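Local coordinates for protein cortical-lytic enzyme (Clostridium perfringens, PDB 5JIP) that probably acts as a muramidase (lysozyme) of glycoside hydrolase family 25, cutting cortex peptidoglycan during spore germination, and binds a magnesium ion, at residues Q88-I93 with E139-R144; E126-I131 with F161-K166; R133-F138 with Y168-M173. One frame throughout, in Å; residues are numbered along the deposited sequence.

Contact 1: residues Q88-I93 with E139-R144; sequences QADQFI and EEKTRR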
loop_
_atom_site.group_PDB
_atom_site.type_symbol
_atom_site.label_atom_id
_atom_site.label_comp_id
_atom_site.label_asym_id
_atom_site.label_seq_id
_atom_site.Cartn_x
_atom_site.Cartn_y
_atom_site.Cartn_z
ATOM N N GLN A 88 21.440 -12.384 18.740
ATOM C CA GLN A 88 20.159 -12.398 19.426
ATOM C C GLN A 88 19.011 -12.488 18.437
ATOM O O GLN A 88 18.039 -13.209 18.687
ATOM C CB GLN A 88 20.014 -11.185 20.324
ATOM C CG GLN A 88 20.840 -11.339 21.602
ATOM C CD GLN A 88 20.821 -10.124 22.469
ATOM O OE1 GLN A 88 19.756 -9.587 22.806
ATOM N NE2 GLN A 88 22.008 -9.690 22.874
ATOM N N ALA A 89 19.112 -11.798 17.297
ATOM C CA ALA A 89 18.059 -11.941 16.291
ATOM C C ALA A 89 17.957 -13.384 15.807
ATOM O O ALA A 89 16.853 -13.933 15.676
ATOM C CB ALA A 89 18.296 -11.000 15.110
ATOM N N ASP A 90 19.096 -14.029 15.547
ATOM C CA ASP A 90 19.042 -15.417 15.105
ATOM C C ASP A 90 18.460 -16.318 16.184
ATOM O O ASP A 90 17.742 -17.269 15.875
ATOM C CB ASP A 90 20.433 -15.914 14.706
ATOM C CG ASP A 90 20.892 -15.382 13.353
ATOM O OD1 ASP A 90 20.096 -14.762 12.610
ATOM O OD2 ASP A 90 22.066 -15.591 13.023
ATOM N N GLN A 91 18.783 -16.050 17.456
ATOM C CA GLN A 91 18.258 -16.875 18.546
ATOM C C GLN A 91 16.751 -16.717 18.673
ATOM O O GLN A 91 16.025 -17.699 18.876
ATOM C CB GLN A 91 18.933 -16.496 19.860
ATOM C CG GLN A 91 20.405 -16.922 19.967
ATOM C CD GLN A 91 21.139 -16.244 21.128
ATOM O OE1 GLN A 91 20.778 -15.149 21.548
ATOM N NE2 GLN A 91 22.175 -16.888 21.632
ATOM N N PHE A 92 16.273 -15.477 18.574
ATOM C CA PHE A 92 14.845 -15.191 18.626
ATOM C C PHE A 92 14.100 -15.901 17.495
ATOM O O PHE A 92 13.053 -16.523 17.720
ATOM C CB PHE A 92 14.675 -13.676 18.571
ATOM C CG PHE A 92 13.255 -13.180 18.725
ATOM C CD1 PHE A 92 12.343 -13.805 19.568
ATOM C CD2 PHE A 92 12.852 -12.045 18.032
ATOM C CE1 PHE A 92 11.060 -13.307 19.706
ATOM C CE2 PHE A 92 11.570 -11.551 18.172
ATOM C CZ PHE A 92 10.668 -12.178 19.001
ATOM N N ILE A 93 14.644 -15.838 16.285
ATOM C CA ILE A 93 14.065 -16.511 15.122
ATOM C C ILE A 93 13.910 -17.999 15.394
ATOM O O ILE A 93 12.902 -18.613 15.042
ATOM C CB ILE A 93 14.942 -16.247 13.879
ATOM C CG1 ILE A 93 14.770 -14.801 13.433
ATOM C CG2 ILE A 93 14.605 -17.215 12.729
ATOM C CD1 ILE A 93 15.821 -14.341 12.440
ATOM N N GLU A 139 14.350 -9.060 9.916
ATOM C CA GLU A 139 13.464 -8.916 8.765
ATOM C C GLU A 139 14.036 -9.583 7.522
ATOM O O GLU A 139 13.299 -10.174 6.731
ATOM C CB GLU A 139 13.184 -7.431 8.529
ATOM C CG GLU A 139 12.448 -6.816 9.715
ATOM C CD GLU A 139 11.838 -5.451 9.431
ATOM O OE1 GLU A 139 12.300 -4.753 8.496
ATOM O OE2 GLU A 139 10.890 -5.056 10.161
ATOM N N GLU A 140 15.352 -9.507 7.338
ATOM C CA GLU A 140 15.986 -10.172 6.209
ATOM C C GLU A 140 15.734 -11.677 6.263
ATOM O O GLU A 140 15.412 -12.311 5.255
ATOM C CB GLU A 140 17.477 -9.825 6.241
ATOM C CG GLU A 140 18.324 -10.501 5.242
ATOM C CD GLU A 140 19.561 -11.061 5.888
ATOM O OE1 GLU A 140 20.266 -10.323 6.637
ATOM O OE2 GLU A 140 19.797 -12.257 5.676
ATOM N N LYS A 141 15.828 -12.255 7.453
ATOM C CA LYS A 141 15.743 -13.693 7.612
ATOM C C LYS A 141 14.306 -14.203 7.598
ATOM O O LYS A 141 14.066 -15.328 7.154
ATOM C CB LYS A 141 16.433 -14.101 8.908
ATOM C CG LYS A 141 17.955 -13.995 8.861
ATOM C CD LYS A 141 18.564 -15.138 8.078
ATOM C CE LYS A 141 20.075 -15.003 7.976
ATOM N NZ LYS A 141 20.659 -16.134 7.224
ATOM N N THR A 142 13.337 -13.405 8.058
ATOM C CA THR A 142 11.983 -13.892 8.242
ATOM C C THR A 142 10.983 -13.335 7.239
ATOM O O THR A 142 9.935 -13.938 7.067
ATOM C CB THR A 142 11.469 -13.544 9.646
ATOM O OG1 THR A 142 11.333 -12.115 9.761
ATOM C CG2 THR A 142 12.396 -14.103 10.703
ATOM N N ARG A 143 11.304 -12.241 6.547
ATOM C CA ARG A 143 10.340 -11.486 5.753
ATOM C C ARG A 143 9.157 -11.004 6.596
ATOM O O ARG A 143 8.096 -10.713 6.052
ATOM C CB ARG A 143 9.846 -12.292 4.540
ATOM C CG ARG A 143 9.425 -11.403 3.368
ATOM C CD ARG A 143 8.675 -12.186 2.299
ATOM N NE ARG A 143 8.375 -11.370 1.131
ATOM C CZ ARG A 143 7.428 -11.659 0.244
ATOM N NH1 ARG A 143 6.681 -12.733 0.379
ATOM N NH2 ARG A 143 7.232 -10.865 -0.786
ATOM N N ARG A 144 9.325 -10.931 7.916
ATOM C CA ARG A 144 8.333 -10.392 8.836
ATOM C C ARG A 144 8.811 -9.072 9.417
ATOM O O ARG A 144 9.952 -8.963 9.872
ATOM C CB ARG A 144 8.046 -11.356 10.004
ATOM C CG ARG A 144 7.322 -12.630 9.644
ATOM C CD ARG A 144 5.891 -12.374 9.284
ATOM N NE ARG A 144 5.127 -11.766 10.387
ATOM C CZ ARG A 144 4.489 -12.429 11.351
ATOM N NH1 ARG A 144 4.484 -13.759 11.409
ATOM N NH2 ARG A 144 3.819 -11.750 12.270
#
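Two helices on the outside of the family 25 TIM-barrel domain, 83-100 and 124-142, meet here through I93, K141 and T142, at the point where the second helix ends. The closest CA atoms, those of I93 and T142, are 7.7 Å apart, and aliphatic side-chain parts bridge the distance. I93 supplies one branch: CG1 lies anti to the carbonyl carbon (chi1 -72°), and the extended chi2 carries CD1 on into the helix end. I93 CD1 reaches K141 CB at 3.6 Å, the two side chains crossing at about a right angle, while I93 CG1 rests on T142 CG2 at 3.7 Å. K141 therefore contributes the root of its chain; a bend at chi2 takes the rest away, and K141 NZ stays 5.6 Å from D90 OD1, too far for an ion pair. The carboxylate of D90 instead forms a salt bridge with R137, one turn earlier on the same helix as K141.

T142 divides its two branches between different tasks. Its methyl faces I93, whereas T142 OG1 accepts from R144 N at 3.0 Å with an N-H...O angle of 154°, an ST turn, and also bonds to F138 O. R143, the first residue to leave helical geometry, has positive phi between them. Next to this packing, I93 also touches F138, whose ring meets that of F92.

With 136 Å² buried in all and no hydrogen bond crossing between the segments, the join rests on dispersion and apolar burial, while the threonine hydroxyl is spent on shaping the chain as it leaves the helix.

Contact 2: residues E126-I131 with F161-K166; sequences ELVNWI and FKVPGK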
loop_
_atom_site.group_PDB
_atom_site.type_symbol
_atom_site.label_atom_id
_atom_site.label_comp_id
_atom_site.label_asym_id
_atom_site.label_seq_id
_atom_site.Cartn_x
_atom_site.Cartn_y
_atom_site.Cartn_z
ATOM N N GLU A 126 25.038 4.245 19.587
ATOM C CA GLU A 126 25.344 2.842 19.806
ATOM C C GLU A 126 24.075 2.032 20.068
ATOM O O GLU A 126 23.927 0.922 19.539
ATOM C CB GLU A 126 26.335 2.703 20.964
ATOM C CG GLU A 126 27.730 3.198 20.616
ATOM C CD GLU A 126 28.653 3.291 21.808
ATOM O OE1 GLU A 126 28.181 3.652 22.911
ATOM O OE2 GLU A 126 29.860 2.994 21.624
ATOM N N LEU A 127 23.158 2.563 20.879
ATOM C CA LEU A 127 21.941 1.810 21.189
ATOM C C LEU A 127 21.087 1.647 19.937
ATOM O O LEU A 127 20.658 0.540 19.601
ATOM C CB LEU A 127 21.149 2.500 22.287
ATOM C CG LEU A 127 19.822 1.840 22.680
ATOM C CD1 LEU A 127 20.053 0.446 23.197
ATOM C CD2 LEU A 127 19.074 2.632 23.746
ATOM N N VAL A 128 20.866 2.740 19.211
ATOM C CA VAL A 128 20.021 2.672 18.028
ATOM C C VAL A 128 20.668 1.796 16.957
ATOM O O VAL A 128 19.980 1.019 16.300
ATOM C CB VAL A 128 19.700 4.093 17.512
ATOM C CG1 VAL A 128 19.021 4.048 16.154
ATOM C CG2 VAL A 128 18.803 4.884 18.499
ATOM N N ASN A 129 21.987 1.926 16.728
ATOM C CA ASN A 129 22.657 1.037 15.790
ATOM C C ASN A 129 22.435 -0.436 16.145
ATOM O O ASN A 129 22.278 -1.281 15.256
ATOM C CB ASN A 129 24.152 1.337 15.747
ATOM C CG ASN A 129 24.476 2.548 14.907
ATOM O OD1 ASN A 129 23.593 3.153 14.282
ATOM N ND2 ASN A 129 25.748 2.902 14.877
ATOM N N TRP A 130 22.455 -0.766 17.436
ATOM C CA TRP A 130 22.245 -2.155 17.844
ATOM C C TRP A 130 20.830 -2.620 17.512
ATOM O O TRP A 130 20.637 -3.687 16.931
ATOM C CB TRP A 130 22.538 -2.307 19.337
ATOM C CG TRP A 130 22.557 -3.715 19.776
ATOM C CD1 TRP A 130 23.655 -4.526 19.923
ATOM C CD2 TRP A 130 21.421 -4.516 20.123
ATOM N NE1 TRP A 130 23.264 -5.776 20.329
ATOM C CE2 TRP A 130 21.898 -5.795 20.462
ATOM C CE3 TRP A 130 20.038 -4.274 20.176
ATOM C CZ2 TRP A 130 21.037 -6.833 20.875
ATOM C CZ3 TRP A 130 19.201 -5.296 20.570
ATOM C CH2 TRP A 130 19.704 -6.561 20.922
ATOM N N ILE A 131 19.825 -1.805 17.846
ATOM C CA ILE A 131 18.444 -2.135 17.506
ATOM C C ILE A 131 18.282 -2.281 15.999
ATOM O O ILE A 131 17.671 -3.232 15.505
ATOM C CB ILE A 131 17.506 -1.058 18.061
ATOM C CG1 ILE A 131 17.611 -1.031 19.574
ATOM C CG2 ILE A 131 16.070 -1.273 17.539
ATOM C CD1 ILE A 131 16.883 0.143 20.178
ATOM N N PHE A 161 15.721 9.029 20.958
ATOM C CA PHE A 161 16.236 8.144 19.914
ATOM C C PHE A 161 16.657 8.928 18.673
ATOM O O PHE A 161 16.702 8.390 17.563
ATOM C CB PHE A 161 15.211 7.070 19.515
ATOM C CG PHE A 161 15.109 5.922 20.468
ATOM C CD1 PHE A 161 15.831 5.883 21.659
ATOM C CD2 PHE A 161 14.301 4.844 20.151
ATOM C CE1 PHE A 161 15.723 4.782 22.526
ATOM C CE2 PHE A 161 14.198 3.770 20.999
ATOM C CZ PHE A 161 14.904 3.744 22.199
ATOM N N LYS A 162 17.007 10.192 18.855
ATOM C CA LYS A 162 17.583 10.981 17.766
ATOM C C LYS A 162 19.067 10.687 17.660
ATOM O O LYS A 162 19.805 10.831 18.636
ATOM C CB LYS A 162 17.345 12.467 18.001
ATOM C CG LYS A 162 17.805 13.337 16.827
ATOM C CD LYS A 162 17.335 14.767 16.981
ATOM C CE LYS A 162 17.583 15.551 15.694
ATOM N NZ LYS A 162 17.290 17.020 15.812
ATOM N N VAL A 163 19.503 10.245 16.491
ATOM C CA VAL A 163 20.899 9.896 16.259
ATOM C C VAL A 163 21.574 11.093 15.600
ATOM O O VAL A 163 21.114 11.529 14.538
ATOM C CB VAL A 163 21.038 8.651 15.387
ATOM C CG1 VAL A 163 22.519 8.411 15.028
ATOM C CG2 VAL A 163 20.431 7.458 16.142
ATOM N N PRO A 164 22.659 11.615 16.159
ATOM C CA PRO A 164 23.381 12.733 15.517
ATOM C C PRO A 164 23.670 12.470 14.044
ATOM O O PRO A 164 24.221 11.441 13.671
ATOM C CB PRO A 164 24.674 12.816 16.337
ATOM C CG PRO A 164 24.259 12.365 17.708
ATOM C CD PRO A 164 23.239 11.270 17.468
ATOM N N GLY A 165 23.270 13.412 13.201
ATOM C CA GLY A 165 23.501 13.280 11.774
ATOM C C GLY A 165 22.521 12.403 11.013
ATOM O O GLY A 165 22.559 12.392 9.774
ATOM N N LYS A 166 21.622 11.690 11.701
ATOM C CA LYS A 166 20.868 10.612 11.076
ATOM C C LYS A 166 19.378 10.650 11.366
ATOM O O LYS A 166 18.659 9.744 10.928
ATOM C CB LYS A 166 21.417 9.248 11.530
ATOM C CG LYS A 166 22.866 8.981 11.134
ATOM C CD LYS A 166 22.991 8.745 9.636
ATOM C CE LYS A 166 24.439 8.440 9.240
ATOM N NZ LYS A 166 24.914 7.163 9.829
HETATM O O HOH W 1 24.512 5.555 12.573
#
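V128, F161 and V163 bury the largest areas in this contact, 67, 61 and 41 Å² respectively, and both of the others meet V128. Helix 124-142 presents V128 toward the loop that follows helix 152-157, and the closest pair of CA atoms belongs to V128 and F161, 6.9 Å apart. On V163 the touching branch is CG2, which lies 3.7 Å from V128 CG1. V163 CG2 is also 3.7 Å from V128 CB and only slightly farther from V128 CG2, so it packs against the fork of the valine and engages both branches. V128 CG1 is anti to the backbone N (chi1 170°), which leaves CG2 beside that nitrogen and directed at F161.

The phenylalanine ring is approached obliquely by two residues of the helix. V128 CG2 comes within 4.3 Å of F161 CG, at the root of the ring, and L127 CD2 within 4.2 Å of F161 CE1, farther out. F154 of helix 152-157 also packs on both L127 and F161, and L170 lies against V128, so the site is enclosed from several parts of the fold.

Polar character appears beside this core. A water donates to N129 OD1 at 3.1 Å and accepts a weak bond from K166 NZ, a thin bridge between helix and loop. Within the loop, K166 N bonds to V163 O at 2.9 Å, closing the turn through P164 and G165.

All four touching residues are buried, and no direct hydrogen bond joins the segments; the loop is thus held to the helix by shape and hydrophobic burial, with the single water link a minor addition.

Contact 3: residues R133-F138 with Y168-M173; sequences RFRDRF and YPLSDM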
loop_
_atom_site.group_PDB
_atom_site.type_symbol
_atom_site.label_atom_id
_atom_site.label_comp_id
_atom_site.label_asym_id
_atom_site.label_seq_id
_atom_site.Cartn_x
_atom_site.Cartn_y
_atom_site.Cartn_z
ATOM N N ARG A 133 20.462 -2.996 13.732
ATOM C CA ARG A 133 21.091 -4.198 13.213
ATOM C C ARG A 133 20.235 -5.419 13.497
ATOM O O ARG A 133 20.097 -6.307 12.643
ATOM C CB ARG A 133 22.485 -4.366 13.837
ATOM C CG ARG A 133 23.151 -5.712 13.530
ATOM C CD ARG A 133 23.459 -5.892 12.042
ATOM N NE ARG A 133 24.326 -4.822 11.552
ATOM C CZ ARG A 133 25.658 -4.872 11.537
ATOM N NH1 ARG A 133 26.354 -3.838 11.070
ATOM N NH2 ARG A 133 26.302 -5.947 11.981
ATOM N N PHE A 134 19.685 -5.489 14.706
ATOM C CA PHE A 134 18.760 -6.566 15.055
ATOM C C PHE A 134 17.581 -6.572 14.088
ATOM O O PHE A 134 17.250 -7.603 13.494
ATOM C CB PHE A 134 18.291 -6.387 16.496
ATOM C CG PHE A 134 17.458 -7.550 17.027
ATOM C CD1 PHE A 134 16.149 -7.753 16.602
ATOM C CD2 PHE A 134 17.991 -8.423 17.955
ATOM C CE1 PHE A 134 15.384 -8.829 17.092
ATOM C CE2 PHE A 134 17.221 -9.499 18.465
ATOM C CZ PHE A 134 15.926 -9.694 18.024
ATOM N N ARG A 135 16.995 -5.401 13.857
ATOM C CA ARG A 135 15.898 -5.288 12.895
ATOM C C ARG A 135 16.301 -5.773 11.498
ATOM O O ARG A 135 15.550 -6.513 10.840
ATOM C CB ARG A 135 15.416 -3.839 12.862
ATOM C CG ARG A 135 14.317 -3.544 11.853
ATOM C CD ARG A 135 14.861 -2.898 10.614
ATOM N NE ARG A 135 15.332 -1.539 10.908
ATOM C CZ ARG A 135 14.611 -0.425 10.800
ATOM N NH1 ARG A 135 13.370 -0.469 10.357
ATOM N NH2 ARG A 135 15.152 0.753 11.113
ATOM N N ASP A 136 17.473 -5.352 11.008
ATOM C CA ASP A 136 17.890 -5.756 9.664
ATOM C C ASP A 136 18.035 -7.270 9.556
ATOM O O ASP A 136 17.588 -7.888 8.579
ATOM C CB ASP A 136 19.215 -5.070 9.278
ATOM C CG ASP A 136 19.055 -3.591 8.971
ATOM O OD1 ASP A 136 17.912 -3.121 8.780
ATOM O OD2 ASP A 136 20.088 -2.893 8.909
ATOM N N ARG A 137 18.696 -7.887 10.525
ATOM C CA ARG A 137 18.839 -9.336 10.512
ATOM C C ARG A 137 17.487 -10.016 10.601
ATOM O O ARG A 137 17.192 -10.949 9.840
ATOM C CB ARG A 137 19.728 -9.783 11.669
ATOM C CG ARG A 137 19.993 -11.284 11.730
ATOM C CD ARG A 137 20.775 -11.733 10.523
ATOM N NE ARG A 137 21.355 -13.048 10.750
ATOM C CZ ARG A 137 22.377 -13.542 10.063
ATOM N NH1 ARG A 137 22.934 -12.827 9.081
ATOM N NH2 ARG A 137 22.828 -14.755 10.361
ATOM N N PHE A 138 16.654 -9.575 11.547
ATOM C CA PHE A 138 15.378 -10.249 11.775
ATOM C C PHE A 138 14.506 -10.234 10.522
ATOM O O PHE A 138 13.996 -11.277 10.088
ATOM C CB PHE A 138 14.622 -9.608 12.926
ATOM C CG PHE A 138 13.398 -10.382 13.286
ATOM C CD1 PHE A 138 13.481 -11.435 14.170
ATOM C CD2 PHE A 138 12.181 -10.132 12.643
ATOM C CE1 PHE A 138 12.369 -12.190 14.467
ATOM C CE2 PHE A 138 11.056 -10.892 12.939
ATOM C CZ PHE A 138 11.143 -11.907 13.842
ATOM N N TYR A 168 15.955 9.928 12.960
ATOM C CA TYR A 168 15.317 8.907 13.792
ATOM C C TYR A 168 15.299 7.625 12.972
ATOM O O TYR A 168 14.303 7.338 12.295
ATOM C CB TYR A 168 13.901 9.313 14.183
ATOM C CG TYR A 168 13.815 10.574 14.985
ATOM C CD1 TYR A 168 13.952 10.547 16.367
ATOM C CD2 TYR A 168 13.577 11.794 14.362
ATOM C CE1 TYR A 168 13.851 11.706 17.116
ATOM C CE2 TYR A 168 13.481 12.960 15.091
ATOM C CZ TYR A 168 13.626 12.912 16.469
ATOM O OH TYR A 168 13.527 14.061 17.209
ATOM N N PRO A 169 16.386 6.846 12.992
ATOM C CA PRO A 169 16.450 5.656 12.132
ATOM C C PRO A 169 15.422 4.583 12.463
ATOM O O PRO A 169 15.152 3.732 11.607
ATOM C CB PRO A 169 17.875 5.133 12.358
ATOM C CG PRO A 169 18.657 6.341 12.900
ATOM C CD PRO A 169 17.649 7.086 13.710
ATOM N N LEU A 170 14.875 4.556 13.673
ATOM C CA LEU A 170 13.915 3.505 14.015
ATOM C C LEU A 170 12.460 3.914 13.800
ATOM O O LEU A 170 11.559 3.114 14.103
ATOM C CB LEU A 170 14.110 3.082 15.462
ATOM C CG LEU A 170 15.537 2.729 15.847
ATOM C CD1 LEU A 170 15.602 2.437 17.329
ATOM C CD2 LEU A 170 16.116 1.596 14.992
ATOM N N SER A 171 12.205 5.122 13.283
ATOM C CA SER A 171 10.846 5.666 13.250
ATOM C C SER A 171 9.962 4.962 12.233
ATOM O O SER A 171 8.750 5.233 12.186
ATOM C CB SER A 171 10.892 7.178 12.956
ATOM O OG SER A 171 11.414 7.474 11.660
ATOM N N ASP A 172 10.531 4.098 11.406
ATOM C CA ASP A 172 9.732 3.307 10.494
ATOM C C ASP A 172 9.361 1.962 11.112
ATOM O O ASP A 172 8.546 1.246 10.544
ATOM C CB ASP A 172 10.458 3.100 9.152
ATOM C CG ASP A 172 11.686 2.219 9.259
ATOM O OD1 ASP A 172 12.452 2.353 10.246
ATOM O OD2 ASP A 172 11.878 1.404 8.325
ATOM N N MET A 173 9.881 1.637 12.290
ATOM C CA MET A 173 9.422 0.433 12.975
ATOM C C MET A 173 8.029 0.649 13.558
ATOM O O MET A 173 7.717 1.733 14.036
ATOM C CB MET A 173 10.392 0.047 14.099
ATOM C CG MET A 173 11.789 -0.216 13.607
ATOM S SD MET A 173 12.837 -0.812 14.945
ATOM C CE MET A 173 12.165 -2.477 15.200
#
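D172 OD1 accepts from two nitrogens of R135, which reaches from helix 124-142 to the loop before strand 175-178. The bond from R135 NH1 to D172 OD1 measures 3.0 Å with an N-H...O angle of 158°; the one from R135 NH2 to D172 OD1 is longer, 3.3 Å. Both donors approach on the syn side, and OD1 sits almost in the guanidinium plane, so the NH1/NH2 edge faces the oxygen in plane, nearer to NH1, which itself lies off the carboxylate plane. The two planes are 44° apart, and the pairing is two nitrogens on one oxygen, not the parallel two-on-two form. R135 NH2 has a further, weak bond to P169 O at 3.0 Å, also at the edge of the group.

This reach depends on a folded arginine chain. CG leaves anti to the backbone N (chi1 177°), then bends at chi2 and chi3 bring the guanidinium round to the loop. M173 CG lies over one face, 3.6 Å from R135 NH1, and M173 CE comes to 4.1 Å from R135 CG. Two overlapping type I turns, Y168-S171 and L170-M173, set the loop residues in place; S171 OG ties back to Y168 O.

Other charges gather round the arginine. D132, one turn earlier on its helix, forms a salt bridge with NH2; D136 OD1 makes a long ion pair with NE, from well outside the guanidinium plane, by charge alone, and K280 of the second subunit pairs with D136.

With D132 and D172 as direct partners and a methionine against one face, the guanidinium's rotation is well restrained, and the nearby carboxylates probably offset the cost of burying its charge.

All three contacts draw on helix 124-142 of the TIM-barrel domain. Contacts 2 and 3 join successive parts of it to one loop, that between helix 152-157 and strand 175-178, and their centres lie 10 Å apart; contact 1 joins its C-terminal end to the neighbouring helix 83-100. Contact 2 is buried and apolar, contact 3 mostly buried yet built on a charged arginine, and contact 1 is a surface contact of aliphatic groups. Contacts 2 and 3 touch where V163 packs on P169, while F134 packs on A89 between contacts 1 and 3. Contacts 1 and 3 also touch the second subunit, whereas no other chain of the assembly reaches contact 2.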